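Local atomic coordinates of hookworm platelet inhibitor 1 (Ancylostoma caninum, PDB entry 4TPV), a protein that inhibits platelet aggregation and the adhesion of resting platelets to fibrinogen and collagen, and may act by binding the platelet integrins. Residues Ser65-Val70 against Pro139-Asp144; Asn111-Ser116 against Lys146-Glu151; Ser159-Gly164 against Leu174-His179. All coordinates share one frame; numbering follows the deposited sequence.

From the N terminus the chain first reaches 65-70, a turn running into edge strand 68-73 of the central sheet in the CAP alpha-beta-alpha sandwich. Segment 111-116, running on from helix 107-113, follows, and after strand 130-138 the loop at 139-144 returns to the turn and closes contact 1. Contact 2 closes immediately afterwards at 146-151, so the segments of the two contacts alternate and their loops cross. They also touch: Asn-69 OD1 lies 2.9 Å from Asn-111 ND2, and Ala-141 O 2.7 Å from Lys-146 NZ. Contact 3 follows in series, a short C-terminal loop joining the 3-10 turn at 159-161 to strand 176-177, which pairs with 166-167; Tyr-161 OH packs against Asp-115 and Ser-116.

Contact 1: Ser65-Val70 against Pro139-Asp144; sequences SEEENV and PEAKGD
Lys-142 reaches across to Glu-66 and holds both its backbone and its carboxylate with a single ammonium group. The lysine chain runs nearly extended and bends at its last torsion (chi4 -71°), which brings NZ between two oxygens. Lys-142 NZ lies 2.9 Å from Glu-66 O, meeting it in the carbonyl plane on a lone pair. The other bond, a salt bridge of 2.8 Å from Lys-142 NZ to Glu-66 OE1, comes from the anti side of the carboxylate and 30° out of its plane. Glu-66 presents this oxygen by folding at chi2 (-67°), and the two side chains cross at about a right angle. Ser-107 OG is a further partner of NZ, and Lys-102 pairs with Glu-66 OE2. Residues 65-68 form a type I beta turn that leads into edge strand 68-73 of the CAP sheet, so the loop following strand 130-138 is tied to the turn that opens the adjacent strand. Glu-67, also bent at chi2, sends its carboxylate over the backbone of Glu-140 and Ala-141. There Glu-67 OE2 accepts two amides, both at 2.9 Å: Lys-142 N, almost straight and on the syn lone pair, and Ala-141 N, from above the carboxylate plane. His-117 NE2 is a further hydrogen-bond partner of OE2; the two amide donors alone would probably favour a charged carboxylate. Glu-67 OE1 takes a water at 2.7 Å that also donates to Lys-142 O.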
ATOM      1  N   SER A  65      12.639  -0.869  -6.529  1.00 11.92           N
ATOM      2  CA  SER A  65      11.737  -1.098  -7.667  1.00  9.18           C
ATOM      3  C   SER A  65      10.524  -0.192  -7.531  1.00  8.62           C
ATOM      4  O   SER A  65      10.319   0.387  -6.447  1.00 10.48           O
ATOM      5  CB  SER A  65      11.296  -2.562  -7.732  1.00 13.95           C
ATOM      6  OG  SER A  65      10.421  -2.866  -6.651  1.00 18.24           O
ATOM      7  N   GLU A  66       9.709  -0.078  -8.585  1.00  8.23           N
ATOM      8  CA  GLU A  66       8.572   0.867  -8.527  1.00  8.37           C
ATOM      9  C   GLU A  66       7.525   0.477  -7.469  1.00 10.57           C
ATOM     10  O   GLU A  66       6.824   1.356  -6.918  1.00 10.05           O
ATOM     11  CB  GLU A  66       7.892   1.011  -9.897  1.00  9.23           C
ATOM     12  CG  GLU A  66       8.691   1.803 -10.929  1.00 10.13           C
ATOM     13  CD  GLU A  66       8.836   3.274 -10.562  1.00 11.04           C
ATOM     14  OE1 GLU A  66       7.968   3.816  -9.836  1.00 12.76           O
ATOM     15  OE2 GLU A  66       9.825   3.893 -11.010  1.00 14.62           O
ATOM     16  N   GLU A  67       7.411  -0.820  -7.172  1.00  8.07           N
ATOM     17  CA  GLU A  67       6.366  -1.276  -6.250  1.00  8.45           C
ATOM     18  C   GLU A  67       6.859  -1.443  -4.792  1.00  8.67           C
ATOM     19  O   GLU A  67       6.233  -2.121  -3.979  1.00 10.13           O
ATOM     20  CB  GLU A  67       5.747  -2.592  -6.755  1.00  9.32           C
ATOM     21  CG  GLU A  67       4.328  -2.448  -7.365  1.00  8.28           C
ATOM     22  CD  GLU A  67       4.278  -1.721  -8.708  1.00 11.29           C
ATOM     23  OE1 GLU A  67       5.283  -1.718  -9.439  1.00 12.23           O
ATOM     24  OE2 GLU A  67       3.213  -1.167  -9.052  1.00 10.73           O
ATOM     25  N   GLU A  68       7.939  -0.761  -4.447  1.00  9.13           N
ATOM     26  CA  GLU A  68       8.437  -0.789  -3.082  1.00  8.82           C
ATOM     27  C   GLU A  68       8.367   0.583  -2.399  1.00  8.51           C
ATOM     28  O   GLU A  68       8.704   1.614  -2.989  1.00  9.55           O
ATOM     29  CB  GLU A  68       9.869  -1.289  -3.064  1.00  8.62           C
ATOM     30  CG  GLU A  68      10.440  -1.402  -1.672  1.00 10.52           C
ATOM     31  CD  GLU A  68      11.781  -2.078  -1.688  1.00 18.13           C
ATOM     32  OE1 GLU A  68      12.763  -1.414  -2.043  1.00 18.46           O
ATOM     33  OE2 GLU A  68      11.841  -3.289  -1.380  1.00 21.83           O
ATOM     34  N   ASN A  69       7.913   0.576  -1.146  1.00  7.69           N
ATOM     35  CA  ASN A  69       8.004   1.748  -0.266  1.00  8.18           C
ATOM     36  C   ASN A  69       9.017   1.487   0.844  1.00  8.75           C
ATOM     37  O   ASN A  69       9.079   0.369   1.370  1.00  7.58           O
ATOM     38  CB  ASN A  69       6.641   2.078   0.361  1.00  8.26           C
ATOM     39  CG  ASN A  69       5.709   2.813  -0.579  1.00  7.34           C
ATOM     40  OD1 ASN A  69       6.033   3.073  -1.731  1.00  8.82           O
ATOM     41  ND2 ASN A  69       4.523   3.148  -0.075  1.00  7.85           N
ATOM     42  N   VAL A  70       9.807   2.497   1.208  1.00  8.93           N
ATOM     43  CA  VAL A  70      10.751   2.377   2.310  1.00 11.32           C
ATOM     44  C   VAL A  70      10.600   3.539   3.262  1.00 13.44           C
ATOM     45  O   VAL A  70      10.352   4.673   2.834  1.00 13.04           O
ATOM     46  CB  VAL A  70      12.209   2.314   1.796  1.00 10.93           C
ATOM     47  CG1 VAL A  70      13.203   2.085   2.950  1.00 17.25           C
ATOM     48  CG2 VAL A  70      12.337   1.224   0.752  1.00 12.23           C
ATOM     49  N   PRO A 139      -0.726  -5.789  -8.021  1.00 10.64           N
ATOM     50  CA  PRO A 139       0.265  -6.208  -9.018  1.00  9.17           C
ATOM     51  C   PRO A 139       1.110  -5.051  -9.520  1.00 11.71           C
ATOM     52  O   PRO A 139       0.845  -3.885  -9.222  1.00 14.24           O
ATOM     53  CB  PRO A 139      -0.593  -6.782 -10.162  1.00 14.23           C
ATOM     54  CG  PRO A 139      -2.027  -6.458  -9.827  1.00 23.15           C
ATOM     55  CD  PRO A 139      -2.057  -5.587  -8.609  1.00 15.53           C
ATOM     56  N   GLU A 140       2.144  -5.368 -10.284  1.00 13.20           N
ATOM     57  CA  GLU A 140       3.010  -4.319 -10.810  1.00 11.25           C
ATOM     58  C   GLU A 140       2.306  -3.446 -11.848  1.00 15.11           C
ATOM     59  O   GLU A 140       1.729  -3.941 -12.818  1.00 18.46           O
ATOM     60  CB  GLU A 140       4.275  -4.933 -11.409  1.00 19.39           C
ATOM     61  CG  GLU A 140       5.194  -5.570 -10.379  1.00 27.61           C
ATOM     62  CD  GLU A 140       6.373  -6.286 -11.021  1.00 42.62           C
ATOM     63  OE1 GLU A 140       6.413  -6.373 -12.270  1.00 48.72           O
ATOM     64  OE2 GLU A 140       7.255  -6.763 -10.277  1.00 48.54           O
ATOM     65  N   ALA A 141       2.377  -2.136 -11.637  1.00 10.37           N
ATOM     66  CA  ALA A 141       1.656  -1.181 -12.464  1.00 11.99           C
ATOM     67  C   ALA A 141       2.268   0.221 -12.423  1.00 13.10           C
ATOM     68  O   ALA A 141       2.163   0.963 -13.390  1.00 13.97           O
ATOM     69  CB  ALA A 141       0.197  -1.113 -12.022  1.00 13.06           C
ATOM     70  N   LYS A 142       2.883   0.595 -11.303  1.00  9.41           N
ATOM     71  CA  LYS A 142       3.361   1.964 -11.100  1.00 11.34           C
ATOM     72  C   LYS A 142       4.547   2.305 -12.019  1.00 11.06           C
ATOM     73  O   LYS A 142       5.416   1.477 -12.270  1.00 12.21           O
ATOM     74  CB  LYS A 142       3.746   2.172  -9.635  1.00  7.71           C
ATOM     75  CG  LYS A 142       4.422   3.514  -9.281  1.00  7.75           C
ATOM     76  CD  LYS A 142       4.415   3.663  -7.748  1.00  8.40           C
ATOM     77  CE  LYS A 142       5.446   4.675  -7.209  1.00 10.68           C
ATOM     78  NZ  LYS A 142       6.861   4.181  -7.325  1.00 10.26           N
ATOM     79  N   GLY A 143       4.574   3.532 -12.522  1.00  9.92           N
ATOM     80  CA  GLY A 143       5.644   3.965 -13.402  1.00 11.46           C
ATOM     81  C   GLY A 143       5.507   5.440 -13.721  1.00 10.12           C
ATOM     82  O   GLY A 143       4.393   5.979 -13.710  1.00 11.17           O
ATOM     83  N   ASP A 144       6.637   6.079 -14.010  1.00  9.04           N
ATOM     84  CA  ASP A 144       6.668   7.494 -14.388  1.00  9.35           C
ATOM     85  C   ASP A 144       5.713   7.746 -15.544  1.00  9.61           C
ATOM     86  O   ASP A 144       5.744   7.040 -16.556  1.00 10.98           O
ATOM     87  CB  ASP A 144       8.091   7.906 -14.767  1.00 11.18           C
ATOM     88  CG  ASP A 144       8.253   9.400 -14.938  1.00 15.51           C
ATOM     89  OD1 ASP A 144       7.467  10.186 -14.364  1.00 13.30           O
ATOM     90  OD2 ASP A 144       9.211   9.791 -15.642  1.00 23.33           O
TER
HETATM   91  O   HOH W   1       9.201   4.722 -13.703  1.00 14.53           O
HETATM   92  O   HOH W   2       5.713  -1.257 -12.058  1.00 14.72           O

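Contact 2: Asn111-Ser116 against Lys146-Glu151; sequences NMVWDS and KTIYEE
The indole of Trp-114 carries Ile-148 on one face: Ile-148 CA lies 3.7 Å from the centroid of the six-membered ring, almost on its normal, a clear CH-pi contact. Lys-146 CB meets the edge in plane, 3.8 Å from Trp-114 CZ2, and Ser-116 OG also sits at the edge. The His-117 ring also meets the indole. The Met-Val-Trp run at 112-114 resembles the last part of the CAP1 signature of the family; it lies near the C-terminal end of the helix that begins at 107, and the contact packs it against the long loop after strand 130-138. With CG roughly anti to the backbone N (chi1 -151°), the indole crosses the Ile-148 side chain at about a right angle, and Ile-148 CG1 touches Trp-114 CZ3 at 3.7 Å. The CG2 methyls of Val-113 and Ile-148 also meet, at 4.0 Å. Phe-30 of helix 13-34 continues this apolar layer, touching Val-113 and meeting Tyr-149 edge-to-face. The backbones are joined by one bond, Asp-115 N to Ile-148 O at 2.9 Å. Asp-115 then folds its carboxylate back into the crowded position between N and carbonyl carbon (chi1 59°), and Asp-115 OD2 receives Glu-150 N at 3.0 Å from 45° above the carboxylate plane. A water donates both to Asp-115 OD2 and to Glu-150 O. A second water bridges the other oxygen to the loop, donating to Asp-115 OD1 at 2.6 Å and to Thr-147 O.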
ATOM      1  N   ASN A 111       2.267   4.503  -4.424  1.00  7.71           N
ATOM      2  CA  ASN A 111       2.142   3.064  -4.243  1.00  8.51           C
ATOM      3  C   ASN A 111       0.917   2.747  -3.393  1.00  7.37           C
ATOM      4  O   ASN A 111       0.204   1.774  -3.650  1.00  8.38           O
ATOM      5  CB  ASN A 111       3.394   2.469  -3.583  1.00  8.63           C
ATOM      6  CG  ASN A 111       4.347   1.827  -4.588  1.00  8.12           C
ATOM      7  OD1 ASN A 111       3.928   1.130  -5.527  1.00  8.69           O
ATOM      8  ND2 ASN A 111       5.649   2.036  -4.372  1.00  9.61           N
ATOM      9  N   MET A 112       0.672   3.578  -2.375  1.00  8.18           N
ATOM     10  CA  MET A 112      -0.429   3.319  -1.452  1.00  6.77           C
ATOM     11  C   MET A 112      -1.800   3.537  -2.076  1.00  6.79           C
ATOM     12  O   MET A 112      -2.748   2.849  -1.705  1.00  8.71           O
ATOM     13  CB  MET A 112      -0.307   4.180  -0.183  1.00  7.32           C
ATOM     14  CG  MET A 112       0.875   3.816   0.692  1.00  9.27           C
ATOM     15  SD  MET A 112       0.680   4.351   2.409  1.00 10.30           S
ATOM     16  CE  MET A 112       0.452   6.113   2.211  1.00 11.70           C
ATOM     17  N   VAL A 113      -1.915   4.464  -3.028  1.00  7.06           N
ATOM     18  CA  VAL A 113      -3.230   4.763  -3.620  1.00  9.32           C
ATOM     19  C   VAL A 113      -3.352   4.417  -5.113  1.00  8.53           C
ATOM     20  O   VAL A 113      -4.362   4.749  -5.753  1.00  9.61           O
ATOM     21  CB  VAL A 113      -3.613   6.245  -3.386  1.00  9.08           C
ATOM     22  CG1 VAL A 113      -3.648   6.539  -1.880  1.00  9.67           C
ATOM     23  CG2 VAL A 113      -2.671   7.208  -4.155  1.00  8.24           C
ATOM     24  N   TRP A 114      -2.373   3.699  -5.658  1.00  7.64           N
ATOM     25  CA  TRP A 114      -2.489   3.224  -7.043  1.00  8.67           C
ATOM     26  C   TRP A 114      -3.759   2.371  -7.168  1.00  7.52           C
ATOM     27  O   TRP A 114      -3.935   1.424  -6.393  1.00  7.93           O
ATOM     28  CB  TRP A 114      -1.243   2.415  -7.449  1.00  7.40           C
ATOM     29  CG  TRP A 114      -0.996   2.531  -8.917  1.00  7.62           C
ATOM     30  CD1 TRP A 114      -1.591   1.804  -9.913  1.00 10.51           C
ATOM     31  CD2 TRP A 114      -0.136   3.477  -9.570  1.00  7.74           C
ATOM     32  NE1 TRP A 114      -1.135   2.221 -11.149  1.00 11.49           N
ATOM     33  CE2 TRP A 114      -0.241   3.245 -10.965  1.00  9.87           C
ATOM     34  CE3 TRP A 114       0.734   4.476  -9.112  1.00  7.86           C
ATOM     35  CZ2 TRP A 114       0.476   3.990 -11.910  1.00 10.25           C
ATOM     36  CZ3 TRP A 114       1.453   5.226 -10.057  1.00  7.99           C
ATOM     37  CH2 TRP A 114       1.305   4.973 -11.446  1.00  8.20           C
ATOM     38  N   ASP A 115      -4.643   2.683  -8.110  1.00  7.90           N
ATOM     39  CA  ASP A 115      -5.987   2.144  -7.965  1.00  7.90           C
ATOM     40  C   ASP A 115      -5.994   0.625  -8.188  1.00 11.29           C
ATOM     41  O   ASP A 115      -6.750  -0.092  -7.524  1.00  9.82           O
ATOM     42  CB  ASP A 115      -7.024   2.902  -8.852  1.00 12.96           C
ATOM     43  CG  ASP A 115      -6.730   2.873 -10.337  1.00 11.51           C
ATOM     44  OD1 ASP A 115      -5.713   2.318 -10.791  1.00 11.68           O
ATOM     45  OD2 ASP A 115      -7.559   3.447 -11.066  1.00 10.68           O
ATOM     46  N   SER A 116      -5.099   0.126  -9.042  1.00  8.90           N
ATOM     47  CA  SER A 116      -5.114  -1.293  -9.370  1.00 10.14           C
ATOM     48  C   SER A 116      -4.328  -2.121  -8.354  1.00  7.89           C
ATOM     49  O   SER A 116      -4.342  -3.360  -8.416  1.00  9.58           O
ATOM     50  CB  SER A 116      -4.566  -1.539 -10.781  1.00 10.61           C
ATOM     51  OG  SER A 116      -3.255  -1.016 -10.908  1.00 12.73           O
ATOM     52  N   LYS A 146       2.545   7.389 -15.715  1.00  9.49           N
ATOM     53  CA  LYS A 146       1.344   6.560 -15.756  1.00 12.26           C
ATOM     54  C   LYS A 146       0.267   7.125 -14.837  1.00 11.22           C
ATOM     55  O   LYS A 146       0.552   7.852 -13.879  1.00  9.63           O
ATOM     56  CB  LYS A 146       1.675   5.107 -15.386  1.00 12.22           C
ATOM     57  CG  LYS A 146       2.699   4.483 -16.341  1.00 14.85           C
ATOM     58  CD  LYS A 146       3.018   3.028 -16.002  1.00 15.12           C
ATOM     59  CE  LYS A 146       1.841   2.131 -16.289  1.00 23.90           C
ATOM     60  NZ  LYS A 146       2.198   0.692 -16.093  1.00 27.46           N
ATOM     61  N   THR A 147      -0.978   6.768 -15.128  1.00 12.82           N
ATOM     62  CA  THR A 147      -2.104   7.259 -14.343  1.00  9.91           C
ATOM     63  C   THR A 147      -2.232   6.473 -13.037  1.00 10.61           C
ATOM     64  O   THR A 147      -2.383   5.242 -13.061  1.00 11.83           O
ATOM     65  CB  THR A 147      -3.402   7.159 -15.167  1.00 14.70           C
ATOM     66  OG1 THR A 147      -3.273   7.977 -16.339  1.00 15.75           O
ATOM     67  CG2 THR A 147      -4.607   7.641 -14.347  1.00 17.37           C
ATOM     68  N   ILE A 148      -2.140   7.190 -11.914  1.00  8.66           N
ATOM     69  CA  ILE A 148      -2.257   6.595 -10.579  1.00  8.29           C
ATOM     70  C   ILE A 148      -3.659   6.046 -10.342  1.00  9.84           C
ATOM     71  O   ILE A 148      -3.826   4.941  -9.789  1.00  9.18           O
ATOM     72  CB  ILE A 148      -1.928   7.619  -9.464  1.00  9.88           C
ATOM     73  CG1 ILE A 148      -0.580   8.291  -9.701  1.00 10.51           C
ATOM     74  CG2 ILE A 148      -1.961   6.932  -8.079  1.00 11.59           C
ATOM     75  CD1 ILE A 148      -0.410   9.591  -8.872  1.00  9.67           C
ATOM     76  N   TYR A 149      -4.665   6.824 -10.739  1.00 10.69           N
ATOM     77  CA  TYR A 149      -6.062   6.436 -10.552  1.00 12.57           C
ATOM     78  C   TYR A 149      -6.930   7.024 -11.638  1.00 12.69           C
ATOM     79  O   TYR A 149      -6.702   8.167 -12.069  1.00 13.13           O
ATOM     80  CB  TYR A 149      -6.578   6.911  -9.191  1.00 12.33           C
ATOM     81  CG  TYR A 149      -6.392   8.403  -8.981  1.00  9.29           C
ATOM     82  CD1 TYR A 149      -7.366   9.327  -9.387  1.00 12.11           C
ATOM     83  CD2 TYR A 149      -5.246   8.886  -8.377  1.00 10.05           C
ATOM     84  CE1 TYR A 149      -7.169  10.685  -9.198  1.00 12.86           C
ATOM     85  CE2 TYR A 149      -5.050  10.227  -8.166  1.00 10.41           C
ATOM     86  CZ  TYR A 149      -6.014  11.129  -8.572  1.00 10.52           C
ATOM     87  OH  TYR A 149      -5.819  12.493  -8.371  1.00 15.66           O
ATOM     88  N   GLU A 150      -7.925   6.259 -12.084  1.00 11.97           N
ATOM     89  CA  GLU A 150      -8.949   6.823 -12.959  1.00 13.33           C
ATOM     90  C   GLU A 150      -9.978   7.576 -12.124  1.00 13.08           C
ATOM     91  O   GLU A 150     -10.250   7.196 -10.993  1.00 13.11           O
ATOM     92  CB  GLU A 150      -9.631   5.732 -13.791  1.00 17.06           C
ATOM     93  CG  GLU A 150      -8.694   4.993 -14.736  1.00 19.77           C
ATOM     94  CD  GLU A 150      -8.117   5.896 -15.817  1.00 22.85           C
ATOM     95  OE1 GLU A 150      -8.759   6.912 -16.169  1.00 25.16           O
ATOM     96  OE2 GLU A 150      -7.017   5.589 -16.309  1.00 25.37           O
ATOM     97  N   GLU A 151     -10.548   8.636 -12.690  1.00 13.34           N
ATOM     98  CA  GLU A 151     -11.494   9.464 -11.947  1.00 15.05           C
ATOM     99  C   GLU A 151     -12.927   9.172 -12.336  1.00 13.65           C
ATOM    100  O   GLU A 151     -13.236   9.024 -13.517  1.00 17.38           O
ATOM    101  CB  GLU A 151     -11.199  10.946 -12.168  1.00 20.51           C
ATOM    102  CG  GLU A 151      -9.917  11.421 -11.498  1.00 23.42           C
ATOM    103  CD  GLU A 151      -9.484  12.786 -12.000  1.00 36.48           C
ATOM    104  OE1 GLU A 151     -10.117  13.284 -12.952  1.00 33.64           O
ATOM    105  OE2 GLU A 151      -8.513  13.352 -11.454  1.00 42.45           O
TER
HETATM  106  O   HOH W   3      -9.724   4.589  -9.766  1.00 12.96           O
HETATM  107  O   HOH W   4      -4.366   3.231 -12.873  1.00 16.53           O

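Contact 3: Ser159-Gly164 against Leu174-His179; sequences SDYGAG and LLCIGH
Gly-164 and His-179 bring their backbones to 4.7 Å between CA atoms, where 161-164 and 176-179 run 39° apart, yet no direct hydrogen bond joins the segments. The contact lies in the C-terminal cysteine-rich region, where segment 174-179 supplies strand 176-177 of a small antiparallel sheet with 166-167. Gly-164 O is only 3.2 Å from His-179 N, but the angle is poor and water does the linking. One water donates to Ala-163 O and accepts from His-179 N at 2.9 Å; another donates to Gly-164 O at 2.8 Å and to Ile-177 O at 3.2 Å. At the other end of the contact, Tyr-161 turns the edge of its ring toward Cys-176 SG, which is joined to Cys-158 by a disulfide; Tyr-161 CE2 is 4.3 Å from Cys-176 SG. Lys-38 O bonds the tyrosine hydroxyl and Arg-40 makes a cation-pi contact with the ring, so the same side chain joins this region to the loop after helix 13-34. His-179 is the first of four histidines ending the chain. Its CB rests 3.9 Å from Gly-164 O, while, with CG anti to the backbone N (chi1 -175°), the ring leads away from the glycine. A water in the imidazole plane lies 2.8 Å from His-179 ND1 and donates to Gly-164 O.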
ATOM      1  N   SER A 159     -15.751  -3.360 -12.575  1.00 13.99           N
ATOM      2  CA  SER A 159     -15.830  -4.448 -13.552  1.00 13.67           C
ATOM      3  C   SER A 159     -14.669  -4.438 -14.559  1.00 14.31           C
ATOM      4  O   SER A 159     -14.464  -5.408 -15.277  1.00 17.88           O
ATOM      5  CB  SER A 159     -17.168  -4.406 -14.294  1.00 20.89           C
ATOM      6  OG  SER A 159     -17.291  -3.236 -15.077  1.00 27.60           O
ATOM      7  N   ASP A 160     -13.924  -3.340 -14.614  1.00 13.70           N
ATOM      8  CA  ASP A 160     -12.708  -3.283 -15.424  1.00 13.69           C
ATOM      9  C   ASP A 160     -11.717  -4.366 -15.032  1.00 13.37           C
ATOM     10  O   ASP A 160     -10.888  -4.771 -15.842  1.00 16.91           O
ATOM     11  CB  ASP A 160     -12.021  -1.922 -15.289  1.00 14.59           C
ATOM     12  CG  ASP A 160     -12.693  -0.838 -16.094  1.00 18.28           C
ATOM     13  OD1 ASP A 160     -13.789  -1.074 -16.665  1.00 19.14           O
ATOM     14  OD2 ASP A 160     -12.122   0.268 -16.134  1.00 19.79           O
ATOM     15  N   TYR A 161     -11.781  -4.799 -13.775  1.00 13.63           N
ATOM     16  CA  TYR A 161     -10.875  -5.824 -13.258  1.00 12.89           C
ATOM     17  C   TYR A 161     -11.332  -7.240 -13.588  1.00 16.37           C
ATOM     18  O   TYR A 161     -10.624  -8.213 -13.313  1.00 18.45           O
ATOM     19  CB  TYR A 161     -10.720  -5.657 -11.749  1.00 14.28           C
ATOM     20  CG  TYR A 161     -10.083  -4.338 -11.385  1.00 11.79           C
ATOM     21  CD1 TYR A 161      -8.804  -4.024 -11.821  1.00 10.24           C
ATOM     22  CD2 TYR A 161     -10.772  -3.388 -10.631  1.00  9.80           C
ATOM     23  CE1 TYR A 161      -8.216  -2.816 -11.495  1.00 10.70           C
ATOM     24  CE2 TYR A 161     -10.186  -2.178 -10.290  1.00 10.73           C
ATOM     25  CZ  TYR A 161      -8.916  -1.888 -10.732  1.00  9.03           C
ATOM     26  OH  TYR A 161      -8.325  -0.682 -10.412  1.00 12.07           O
ATOM     27  N   GLY A 162     -12.517  -7.353 -14.175  1.00 15.62           N
ATOM     28  CA  GLY A 162     -13.011  -8.628 -14.651  1.00 18.92           C
ATOM     29  C   GLY A 162     -13.489  -9.550 -13.552  1.00 16.71           C
ATOM     30  O   GLY A 162     -14.016  -9.098 -12.541  1.00 18.35           O
ATOM     31  N   ALA A 163     -13.267 -10.847 -13.750  1.00 17.59           N
ATOM     32  CA  ALA A 163     -13.986 -11.892 -13.032  1.00 19.81           C
ATOM     33  C   ALA A 163     -14.067 -11.699 -11.515  1.00 15.81           C
ATOM     34  O   ALA A 163     -13.059 -11.553 -10.825  1.00 19.08           O
ATOM     35  CB  ALA A 163     -13.360 -13.265 -13.355  1.00 25.22           C
ATOM     36  N   GLY A 164     -15.296 -11.695 -11.020  1.00 16.17           N
ATOM     37  CA  GLY A 164     -15.566 -11.740  -9.598  1.00 14.90           C
ATOM     38  C   GLY A 164     -15.413 -10.454  -8.814  1.00 18.30           C
ATOM     39  O   GLY A 164     -15.723 -10.432  -7.623  1.00 16.52           O
ATOM     40  N   LEU A 174     -16.657   2.167  -1.500  1.00 11.39           N
ATOM     41  CA  LEU A 174     -15.716   3.049  -2.168  1.00 11.36           C
ATOM     42  C   LEU A 174     -14.658   2.273  -2.926  1.00 15.09           C
ATOM     43  O   LEU A 174     -14.061   2.803  -3.869  1.00 12.68           O
ATOM     44  CB  LEU A 174     -15.021   3.967  -1.159  1.00  8.92           C
ATOM     45  CG  LEU A 174     -15.894   5.075  -0.566  1.00 12.97           C
ATOM     46  CD1 LEU A 174     -15.195   5.711   0.623  1.00 14.82           C
ATOM     47  CD2 LEU A 174     -16.228   6.115  -1.641  1.00 15.31           C
ATOM     48  N   LEU A 175     -14.424   1.026  -2.499  1.00 11.05           N
ATOM     49  CA  LEU A 175     -13.331   0.202  -3.022  1.00 11.85           C
ATOM     50  C   LEU A 175     -13.856  -1.043  -3.733  1.00  9.67           C
ATOM     51  O   LEU A 175     -14.999  -1.444  -3.545  1.00 12.93           O
ATOM     52  CB  LEU A 175     -12.379  -0.201  -1.882  1.00  8.87           C
ATOM     53  CG  LEU A 175     -11.854   0.914  -0.967  1.00  9.56           C
ATOM     54  CD1 LEU A 175     -10.837   0.375   0.034  1.00 11.36           C
ATOM     55  CD2 LEU A 175     -11.276   2.072  -1.781  1.00 11.55           C
ATOM     56  N   CYS A 176     -13.014  -1.633  -4.572  1.00 10.65           N
ATOM     57  CA  CYS A 176     -13.387  -2.837  -5.323  1.00  9.53           C
ATOM     58  C   CYS A 176     -12.747  -4.056  -4.709  1.00 10.02           C
ATOM     59  O   CYS A 176     -11.551  -4.065  -4.483  1.00 11.80           O
ATOM     60  CB  CYS A 176     -12.936  -2.741  -6.773  1.00  9.37           C
ATOM     61  SG  CYS A 176     -13.499  -1.287  -7.669  1.00 14.71           S
ATOM     62  N   ILE A 177     -13.531  -5.110  -4.479  1.00  9.54           N
ATOM     63  CA  ILE A 177     -12.992  -6.342  -3.872  1.00  9.99           C
ATOM     64  C   ILE A 177     -13.198  -7.571  -4.761  1.00 13.31           C
ATOM     65  O   ILE A 177     -14.200  -7.687  -5.458  1.00 10.76           O
ATOM     66  CB  ILE A 177     -13.647  -6.585  -2.489  1.00 11.14           C
ATOM     67  CG1 ILE A 177     -12.966  -7.728  -1.732  1.00 18.22           C
ATOM     68  CG2 ILE A 177     -15.157  -6.815  -2.611  1.00 11.56           C
ATOM     69  CD1 ILE A 177     -11.553  -7.431  -1.311  1.00 18.27           C
ATOM     70  N   GLY A 178     -12.235  -8.487  -4.726  1.00 14.97           N
ATOM     71  CA  GLY A 178     -12.346  -9.743  -5.451  1.00 14.14           C
ATOM     72  C   GLY A 178     -13.319 -10.718  -4.807  1.00 13.30           C
ATOM     73  O   GLY A 178     -13.753 -10.529  -3.676  1.00 14.12           O
ATOM     74  N   HIS A 179     -13.661 -11.773  -5.546  1.00 15.99           N
ATOM     75  CA  HIS A 179     -14.628 -12.769  -5.085  1.00 19.44           C
ATOM     76  C   HIS A 179     -14.185 -13.361  -3.752  1.00 16.70           C
ATOM     77  O   HIS A 179     -13.049 -13.813  -3.620  1.00 20.68           O
ATOM     78  CB  HIS A 179     -14.784 -13.876  -6.132  1.00 18.20           C
ATOM     79  CG  HIS A 179     -15.838 -14.886  -5.795  1.00 22.88           C
ATOM     80  ND1 HIS A 179     -17.184 -14.641  -5.971  1.00 22.38           N
ATOM     81  CD2 HIS A 179     -15.747 -16.141  -5.291  1.00 23.61           C
ATOM     82  CE1 HIS A 179     -17.876 -15.700  -5.589  1.00 23.54           C
ATOM     83  NE2 HIS A 179     -17.027 -16.624  -5.173  1.00 21.80           N
TER
HETATM   84  O   HOH W   5     -12.046 -11.970  -7.979  1.00 23.15           O
HETATM   85  O   HOH W   6     -18.133 -12.097  -6.775  1.00 18.07           O
HETATM   86  O   HOH W   7     -16.713  -9.693  -5.162  1.00 21.86           O